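Long-range contacts in aerobactin synthase IucA (Klebsiella pneumoniae subsp. pneumoniae, PDB 5JM8), which probably catalyses the ATP-dependent joining of citrate to a hydroxamate-bearing lysine derivative, a step in building the siderophore aerobactin: residues A394-H399 / G502-E506; S377-V383 / A497-L503; K298-R302 / E466-N471. All blocks are in the same frame, centred on the assembly; numbering follows the deposited sequence.

In the fold
Contacts 1 and 2 are neighbours, their centres about 8 Å apart; their second segments share Gly-502 and Leu-503, and the side chain of Leu-503 packs in both. Their other halves lie on the successive helices 378-390 and 394-420, which touch where Ala-397 CB meets Val-383 O at 3.5 Å. Contact 3 stands apart, its centre about 42 Å from that of contact 1 and 39 Å from that of contact 2, on the other side of the chain's centre from contact 2. The ATP site lies closer to contact 3: the side chain of Arg-299 is about 9 Å from the nucleotide and 11 Å from the magnesium ion. In contact 2 the side chain of Ala-497 is about 12 Å from ATP.

Contact 1: A394-H399 / G502-E506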
loop_
_atom_site.group_PDB
_atom_site.type_symbol
_atom_site.label_atom_id
_atom_site.label_comp_id
_atom_site.label_asym_id
_atom_site.label_seq_id
_atom_site.Cartn_x
_atom_site.Cartn_y
_atom_site.Cartn_z
ATOM N N ALA A 394 -12.366 0.076 -30.209
ATOM C CA ALA A 394 -13.244 -0.470 -29.191
ATOM C C ALA A 394 -13.802 -1.815 -29.646
ATOM O O ALA A 394 -14.025 -2.708 -28.830
ATOM C CB ALA A 394 -14.362 0.502 -28.885
ATOM N N GLN A 395 -14.020 -1.964 -30.951
ATOM C CA GLN A 395 -14.511 -3.227 -31.498
ATOM C C GLN A 395 -13.414 -4.294 -31.445
ATOM O O GLN A 395 -13.686 -5.456 -31.143
ATOM C CB GLN A 395 -15.017 -3.049 -32.940
ATOM C CG GLN A 395 -15.399 -4.366 -33.627
ATOM C CD GLN A 395 -16.212 -4.176 -34.901
ATOM O OE1 GLN A 395 -17.275 -3.559 -34.885
ATOM N NE2 GLN A 395 -15.724 -4.736 -36.004
ATOM N N GLN A 396 -12.179 -3.896 -31.742
ATOM C CA GLN A 396 -11.033 -4.801 -31.643
ATOM C C GLN A 396 -10.812 -5.228 -30.200
ATOM O O GLN A 396 -10.454 -6.375 -29.926
ATOM C CB GLN A 396 -9.766 -4.136 -32.185
ATOM C CG GLN A 396 -9.660 -4.130 -33.702
ATOM C CD GLN A 396 -8.545 -3.232 -34.211
ATOM O OE1 GLN A 396 -8.146 -2.279 -33.543
ATOM N NE2 GLN A 396 -8.037 -3.536 -35.402
ATOM N N ALA A 397 -11.022 -4.295 -29.278
ATOM C CA ALA A 397 -10.917 -4.593 -27.859
ATOM C C ALA A 397 -12.030 -5.554 -27.453
ATOM O O ALA A 397 -11.823 -6.458 -26.643
ATOM C CB ALA A 397 -10.980 -3.312 -27.041
ATOM N N ALA A 398 -13.206 -5.363 -28.037
ATOM C CA ALA A 398 -14.360 -6.193 -27.728
ATOM C C ALA A 398 -14.139 -7.623 -28.203
ATOM O O ALA A 398 -14.429 -8.578 -27.486
ATOM C CB ALA A 398 -15.609 -5.614 -28.357
ATOM N N HIS A 399 -13.633 -7.760 -29.422
ATOM C CA HIS A 399 -13.311 -9.070 -29.974
ATOM C C HIS A 399 -12.229 -9.761 -29.152
ATOM O O HIS A 399 -12.345 -10.944 -28.826
ATOM C CB HIS A 399 -12.857 -8.938 -31.425
ATOM C CG HIS A 399 -13.942 -8.508 -32.361
ATOM N ND1 HIS A 399 -13.685 -8.047 -33.635
ATOM C CD2 HIS A 399 -15.288 -8.478 -32.216
ATOM C CE1 HIS A 399 -14.824 -7.746 -34.231
ATOM N NE2 HIS A 399 -15.813 -7.999 -33.392
ATOM N N GLY A 502 -23.096 -1.105 -28.720
ATOM C CA GLY A 502 -22.833 -0.803 -30.115
ATOM C C GLY A 502 -21.384 -1.003 -30.524
ATOM O O GLY A 502 -20.905 -0.362 -31.460
ATOM N N LEU A 503 -20.683 -1.893 -29.826
ATOM C CA LEU A 503 -19.304 -2.225 -30.168
ATOM C C LEU A 503 -19.262 -3.210 -31.334
ATOM O O LEU A 503 -18.370 -3.150 -32.180
ATOM C CB LEU A 503 -18.576 -2.803 -28.952
ATOM C CG LEU A 503 -18.434 -1.852 -27.758
ATOM C CD1 LEU A 503 -17.795 -2.548 -26.570
ATOM C CD2 LEU A 503 -17.633 -0.622 -28.142
ATOM N N ASP A 504 -20.235 -4.115 -31.364
ATOM C CA ASP A 504 -20.422 -5.038 -32.479
ATOM C C ASP A 504 -21.730 -5.783 -32.248
ATOM O O ASP A 504 -22.169 -5.918 -31.111
ATOM C CB ASP A 504 -19.250 -6.020 -32.600
ATOM C CG ASP A 504 -19.232 -6.755 -33.933
ATOM O OD1 ASP A 504 -20.021 -6.397 -34.836
ATOM O OD2 ASP A 504 -18.415 -7.687 -34.083
ATOM N N SER A 505 -22.360 -6.260 -33.317
ATOM C CA SER A 505 -23.641 -6.955 -33.197
ATOM C C SER A 505 -23.489 -8.237 -32.376
ATOM O O SER A 505 -22.416 -8.834 -32.355
ATOM C CB SER A 505 -24.204 -7.277 -34.585
ATOM O OG SER A 505 -23.281 -8.032 -35.346
ATOM N N GLU A 506 -24.553 -8.645 -31.687
ATOM C CA GLU A 506 -24.538 -9.916 -30.968
ATOM C C GLU A 506 -24.297 -11.049 -31.951
ATOM O O GLU A 506 -23.564 -11.993 -31.658
ATOM C CB GLU A 506 -25.850 -10.151 -30.217
ATOM C CG GLU A 506 -26.167 -9.097 -29.173
ATOM C CD GLU A 506 -27.317 -9.488 -28.259
ATOM O OE1 GLU A 506 -27.433 -10.684 -27.918
ATOM O OE2 GLU A 506 -28.106 -8.595 -27.884
#
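His-399 presents the edge of its imidazole to the carboxylate of Asp-504, and the two side chains cross at about a right angle. NE2 donates to Asp-504 OD2 over 2.7 Å, nearly straight at 174°, with the oxygen almost exactly in the ring plane. The carboxylate is turned 58° from the ring and is met on its anti side, somewhat out of its own plane. The CG of Asp-504, anti to the backbone N (chi1 -166°), carries the group across to the histidine. The other oxygen, OD1, turns to the residues that follow: it takes a weak bond from Ser-505 N and another from Asn-508 ND2, so both oxygens are held and the carboxylate cannot easily rotate. Under the imidazole lies Gln-395 O, 3.3 Å from the plane of the His-399 ring and offset toward its rim. The aliphatic part of Gln-395 runs past the backbone of Leu-503, CB of Gln-395 standing 3.4 Å from Leu-503 O.

Apolar contact completes the join. Leu-503 lies across the small side chains of one helix face, its CD2 on Ala-394 CB at 3.5 Å and its CB 4.1 Å from Ala-398 CB, one turn further on. Gly-502, with positive phi, closes a Schellman motif just before, and Ser-505 caps the helix that follows. The contact thus fastens the first turns of helix 394-420 to the short link between helices 475-500 and 506-521, with Leu-509 of helix 506-521 touching both His-399 and Asp-504.

Contact 2: S377-V383 / A497-L503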
loop_
_atom_site.group_PDB
_atom_site.type_symbol
_atom_site.label_atom_id
_atom_site.label_comp_id
_atom_site.label_asym_id
_atom_site.label_seq_id
_atom_site.Cartn_x
_atom_site.Cartn_y
_atom_site.Cartn_z
ATOM N N SER A 377 -22.000 -0.276 -19.139
ATOM C CA SER A 377 -21.877 -1.380 -18.202
ATOM C C SER A 377 -20.408 -1.481 -17.799
ATOM O O SER A 377 -19.531 -0.989 -18.510
ATOM C CB SER A 377 -22.370 -2.689 -18.820
ATOM O OG SER A 377 -21.551 -3.083 -19.905
ATOM N N LEU A 378 -20.137 -2.109 -16.658
ATOM C CA LEU A 378 -18.776 -2.181 -16.138
ATOM C C LEU A 378 -17.872 -3.025 -17.032
ATOM O O LEU A 378 -16.647 -2.896 -16.985
ATOM C CB LEU A 378 -18.786 -2.739 -14.718
ATOM C CG LEU A 378 -19.443 -1.827 -13.680
ATOM C CD1 LEU A 378 -19.634 -2.562 -12.362
ATOM C CD2 LEU A 378 -18.624 -0.555 -13.473
ATOM N N LEU A 379 -18.477 -3.886 -17.843
ATOM C CA LEU A 379 -17.736 -4.645 -18.843
ATOM C C LEU A 379 -17.256 -3.709 -19.940
ATOM O O LEU A 379 -16.101 -3.761 -20.357
ATOM C CB LEU A 379 -18.600 -5.759 -19.437
ATOM C CG LEU A 379 -18.023 -6.515 -20.638
ATOM C CD1 LEU A 379 -16.668 -7.129 -20.314
ATOM C CD2 LEU A 379 -18.997 -7.588 -21.099
ATOM N N VAL A 380 -18.155 -2.844 -20.399
ATOM C CA VAL A 380 -17.850 -1.900 -21.469
ATOM C C VAL A 380 -16.835 -0.865 -20.997
ATOM O O VAL A 380 -16.035 -0.366 -21.786
ATOM C CB VAL A 380 -19.133 -1.200 -21.968
ATOM C CG1 VAL A 380 -18.805 -0.038 -22.904
ATOM C CG2 VAL A 380 -20.031 -2.202 -22.666
ATOM N N ALA A 381 -16.880 -0.546 -19.707
ATOM C CA ALA A 381 -15.904 0.356 -19.105
ATOM C C ALA A 381 -14.511 -0.264 -19.130
ATOM O O ALA A 381 -13.517 0.435 -19.311
ATOM C CB ALA A 381 -16.306 0.694 -17.679
ATOM N N ALA A 382 -14.448 -1.579 -18.948
ATOM C CA ALA A 382 -13.183 -2.302 -18.987
ATOM C C ALA A 382 -12.637 -2.374 -20.410
ATOM O O ALA A 382 -11.489 -2.014 -20.662
ATOM C CB ALA A 382 -13.357 -3.699 -18.417
ATOM N N VAL A 383 -13.471 -2.844 -21.333
ATOM C CA VAL A 383 -13.091 -2.970 -22.735
ATOM C C VAL A 383 -12.601 -1.641 -23.297
ATOM O O VAL A 383 -11.661 -1.603 -24.088
ATOM C CB VAL A 383 -14.276 -3.477 -23.582
ATOM C CG1 VAL A 383 -13.934 -3.459 -25.071
ATOM C CG2 VAL A 383 -14.667 -4.877 -23.146
ATOM N N ALA A 497 -24.175 -7.422 -23.724
ATOM C CA ALA A 497 -23.681 -6.181 -23.143
ATOM C C ALA A 497 -22.899 -5.378 -24.175
ATOM O O ALA A 497 -23.066 -4.168 -24.294
ATOM C CB ALA A 497 -22.813 -6.475 -21.936
ATOM N N LEU A 498 -22.046 -6.068 -24.921
ATOM C CA LEU A 498 -21.220 -5.430 -25.935
ATOM C C LEU A 498 -22.058 -5.015 -27.136
ATOM O O LEU A 498 -21.783 -3.998 -27.774
ATOM C CB LEU A 498 -20.098 -6.373 -26.364
ATOM C CG LEU A 498 -19.144 -6.753 -25.230
ATOM C CD1 LEU A 498 -18.335 -7.983 -25.592
ATOM C CD2 LEU A 498 -18.231 -5.585 -24.886
ATOM N N GLY A 499 -23.077 -5.810 -27.444
ATOM C CA GLY A 499 -24.006 -5.475 -28.504
ATOM C C GLY A 499 -24.822 -4.245 -28.164
ATOM O O GLY A 499 -25.042 -3.381 -29.012
ATOM N N ALA A 500 -25.265 -4.167 -26.913
ATOM C CA ALA A 500 -26.090 -3.053 -26.463
ATOM C C ALA A 500 -25.311 -1.743 -26.488
ATOM O O ALA A 500 -25.889 -0.673 -26.662
ATOM C CB ALA A 500 -26.617 -3.326 -25.074
ATOM N N ALA A 501 -23.995 -1.840 -26.321
ATOM C CA ALA A 501 -23.126 -0.666 -26.330
ATOM C C ALA A 501 -22.728 -0.275 -27.752
ATOM O O ALA A 501 -22.090 0.756 -27.965
ATOM C CB ALA A 501 -21.884 -0.925 -25.491
ATOM N N GLY A 502 -23.096 -1.105 -28.720
ATOM C CA GLY A 502 -22.833 -0.803 -30.115
ATOM C C GLY A 502 -21.384 -1.003 -30.524
ATOM O O GLY A 502 -20.905 -0.362 -31.460
ATOM N N LEU A 503 -20.683 -1.893 -29.826
ATOM C CA LEU A 503 -19.304 -2.225 -30.168
ATOM C C LEU A 503 -19.262 -3.210 -31.334
ATOM O O LEU A 503 -18.370 -3.150 -32.180
ATOM C CB LEU A 503 -18.576 -2.803 -28.952
ATOM C CG LEU A 503 -18.434 -1.852 -27.758
ATOM C CD1 LEU A 503 -17.795 -2.548 -26.570
ATOM C CD2 LEU A 503 -17.633 -0.622 -28.142
HETATM O O HOH W 1 -23.369 -2.912 -22.119
#
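Val-380 reaches across with both methyls to Ala-501, CG2 at 3.6 Å and CG1 at 4.1 Å from Ala-501 CB, the closest approach between residues 377-383 and 497-503. Its CG1 is anti to the backbone N (chi1 170°), which leaves CG2 anti to the carbonyl carbon and set over the end of the other helix, near the carbonyl of Ala-497. Beside it the buried side is wholly apolar. Leu-379 CD2 rests 4.1 Å from Ala-497 CB and also touches Leu-498 CG. One turn on, Val-383 CG2 approaches Leu-498 CD2 at 4.0 Å, the two side chains meeting at a slant, while the other methyl of Val-383 reaches the tip of Leu-503.

The Ser-377 end is looser, though Ser-377 itself is buried: its hydroxyl stays 4.2 Å from Ala-497 CB, and one water fills in where side chains do not meet. This water lies between Ser-377 OG (2.9 Å) and Ala-497 O, the latter at 2.5 Å, a doubtfully short length. Ala-497 O also accepts from the N-H of Ala-501. Ser-377 OG meanwhile caps its own helix, though the bond from Val-380 N is weak. Ala-501, for all its close packing, is the solvent-facing edge, whereas Leu-379, Val-383 and Leu-498 are buried.

The start of helix 378-390 is thereby laid against the C-terminal end of helix 475-500. Helix 394-420 closes the buried side with Trp-401 on Leu-379, Ala-397 on Val-383 and Val-402 on Leu-498, while Leu-367 of helix 364-368 packs on Leu-379.

Contact 3: K298-R302 / E466-N471; sequences KRGMR and EAQAEN
Arg-302 NE donates to Glu-466 OE1 over 2.8 Å in an almost perfectly straight bond, 177°, which forms a salt bridge. The oxygen sits in the guanidinium plane at its edge, but the carboxylate is steeply turned and receives the N-H from above its own plane. Glu-466 thus engages the arginine through a single oxygen. The chain of Arg-302 runs out extended and then bends at chi3 (-58°), which brings the guanidinium between two layers: Lys-298 O, from the helix itself, lies toward the rim of one face, and the backbone and methyl of Ala-469 lie over the other. Ala-469 CB also packs 3.6 Å from Arg-302 CD. At the far end NH1 of Arg-302 comes within 2.9 Å of Asn-471 OD1, while Asn-471 ND2 is committed to Ser-451 O.

Arg-299, one turn earlier, is met differently. Its extended chain slides past Asn-471 in the opposite direction, CG at 3.9 Å from Asn-471 ND2, and ends side-on to the carboxylate of Glu-470 with the two planes only 14° apart. The salt bridge is sound through NE, which donates to the syn lone pair of Glu-470 OE1 at 3.1 Å; NH2 faces OE2 as the second prong, at a doubtfully short distance. NH1 of Arg-299 is held by Gln-449 O, so the guanidinium is fixed in its rotation as well.

A type I beta turn, Glu-466 to Ala-469, separates Glu-466 from Glu-470, so that each acid bridges a different arginine, with Glu-470 also near Arg-302 without bridging it. Paired Arg-Glu salt bridges tie helix 294-306, in the IucA/IucC family region, to the FhuF-like region, about 9 Å from the bound ATP at Arg-299, without lining the site, whose metal ligands include Asp-447.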
loop_
_atom_site.group_PDB
_atom_site.type_symbol
_atom_site.label_atom_id
_atom_site.label_comp_id
_atom_site.label_asym_id
_atom_site.label_seq_id
_atom_site.Cartn_x
_atom_site.Cartn_y
_atom_site.Cartn_z
ATOM N N LYS A 298 -21.415 -31.649 1.709
ATOM C CA LYS A 298 -20.621 -32.844 1.426
ATOM C C LYS A 298 -20.118 -32.829 -0.015
ATOM O O LYS A 298 -19.077 -33.410 -0.321
ATOM C CB LYS A 298 -21.440 -34.112 1.681
ATOM C CG LYS A 298 -21.696 -34.404 3.149
ATOM C CD LYS A 298 -20.516 -35.106 3.792
ATOM N N ARG A 299 -20.868 -32.168 -0.894
ATOM C CA ARG A 299 -20.467 -32.014 -2.290
ATOM C C ARG A 299 -19.152 -31.262 -2.406
ATOM O O ARG A 299 -18.310 -31.589 -3.242
ATOM C CB ARG A 299 -21.537 -31.272 -3.088
ATOM C CG ARG A 299 -22.832 -32.026 -3.264
ATOM C CD ARG A 299 -23.797 -31.226 -4.121
ATOM N NE ARG A 299 -25.050 -31.931 -4.366
ATOM C CZ ARG A 299 -26.097 -31.393 -4.983
ATOM N NH1 ARG A 299 -26.042 -30.141 -5.415
ATOM N NH2 ARG A 299 -27.201 -32.104 -5.168
ATOM N N GLY A 300 -18.992 -30.240 -1.571
ATOM C CA GLY A 300 -17.774 -29.453 -1.553
ATOM C C GLY A 300 -16.607 -30.289 -1.071
ATOM O O GLY A 300 -15.515 -30.234 -1.635
ATOM N N MET A 301 -16.844 -31.065 -0.020
ATOM C CA MET A 301 -15.835 -31.972 0.510
ATOM C C MET A 301 -15.450 -32.997 -0.549
ATOM O O MET A 301 -14.272 -33.285 -0.755
ATOM C CB MET A 301 -16.349 -32.688 1.762
ATOM C CG MET A 301 -16.639 -31.777 2.946
ATOM S SD MET A 301 -15.206 -30.859 3.535
ATOM C CE MET A 301 -14.065 -32.177 3.940
ATOM N N ARG A 302 -16.464 -33.541 -1.213
ATOM C CA ARG A 302 -16.275 -34.547 -2.250
ATOM C C ARG A 302 -15.360 -34.034 -3.355
ATOM O O ARG A 302 -14.428 -34.720 -3.777
ATOM C CB ARG A 302 -17.631 -34.958 -2.833
ATOM C CG ARG A 302 -17.560 -36.000 -3.937
ATOM C CD ARG A 302 -18.941 -36.516 -4.305
ATOM N NE ARG A 302 -19.626 -37.089 -3.148
ATOM C CZ ARG A 302 -20.742 -36.609 -2.603
ATOM N NH1 ARG A 302 -21.350 -35.542 -3.110
ATOM N NH2 ARG A 302 -21.264 -37.215 -1.546
ATOM N N GLU A 466 -16.124 -42.388 -4.014
ATOM C CA GLU A 466 -17.345 -41.617 -4.191
ATOM C C GLU A 466 -18.000 -41.934 -5.529
ATOM O O GLU A 466 -18.619 -41.072 -6.147
ATOM C CB GLU A 466 -17.045 -40.122 -4.094
ATOM C CG GLU A 466 -16.370 -39.711 -2.797
ATOM C CD GLU A 466 -17.361 -39.473 -1.676
ATOM O OE1 GLU A 466 -18.576 -39.439 -1.955
ATOM O OE2 GLU A 466 -16.924 -39.318 -0.518
ATOM N N ALA A 467 -17.856 -43.179 -5.971
ATOM C CA ALA A 467 -18.427 -43.619 -7.238
ATOM C C ALA A 467 -19.948 -43.558 -7.217
ATOM O O ALA A 467 -20.585 -43.380 -8.254
ATOM C CB ALA A 467 -17.957 -45.026 -7.570
ATOM N N GLN A 468 -20.523 -43.707 -6.031
ATOM C CA GLN A 468 -21.970 -43.665 -5.868
ATOM C C GLN A 468 -22.411 -42.274 -5.437
ATOM O O GLN A 468 -23.441 -42.113 -4.787
ATOM C CB GLN A 468 -22.432 -44.710 -4.853
ATOM N N ALA A 469 -21.625 -41.267 -5.800
ATOM C CA ALA A 469 -21.951 -39.893 -5.432
ATOM C C ALA A 469 -23.374 -39.537 -5.807
ATOM O O ALA A 469 -23.882 -39.947 -6.852
ATOM C CB ALA A 469 -20.994 -38.912 -6.092
ATOM N N GLU A 470 -24.006 -38.759 -4.941
ATOM C CA GLU A 470 -25.368 -38.309 -5.157
ATOM C C GLU A 470 -25.438 -37.320 -6.318
ATOM O O GLU A 470 -26.414 -37.303 -7.072
ATOM C CB GLU A 470 -25.913 -37.686 -3.870
ATOM C CG GLU A 470 -26.980 -36.626 -4.064
ATOM C CD GLU A 470 -26.413 -35.226 -4.258
ATOM O OE1 GLU A 470 -25.389 -34.889 -3.625
ATOM O OE2 GLU A 470 -27.009 -34.462 -5.043
ATOM N N ASN A 471 -24.399 -36.502 -6.460
ATOM C CA ASN A 471 -24.342 -35.519 -7.537
ATOM C C ASN A 471 -23.730 -36.125 -8.798
ATOM O O ASN A 471 -22.740 -35.628 -9.332
ATOM C CB ASN A 471 -23.563 -34.270 -7.100
ATOM C CG ASN A 471 -22.242 -34.599 -6.436
ATOM O OD1 ASN A 471 -22.052 -35.697 -5.918
ATOM N ND2 ASN A 471 -21.324 -33.639 -6.435
#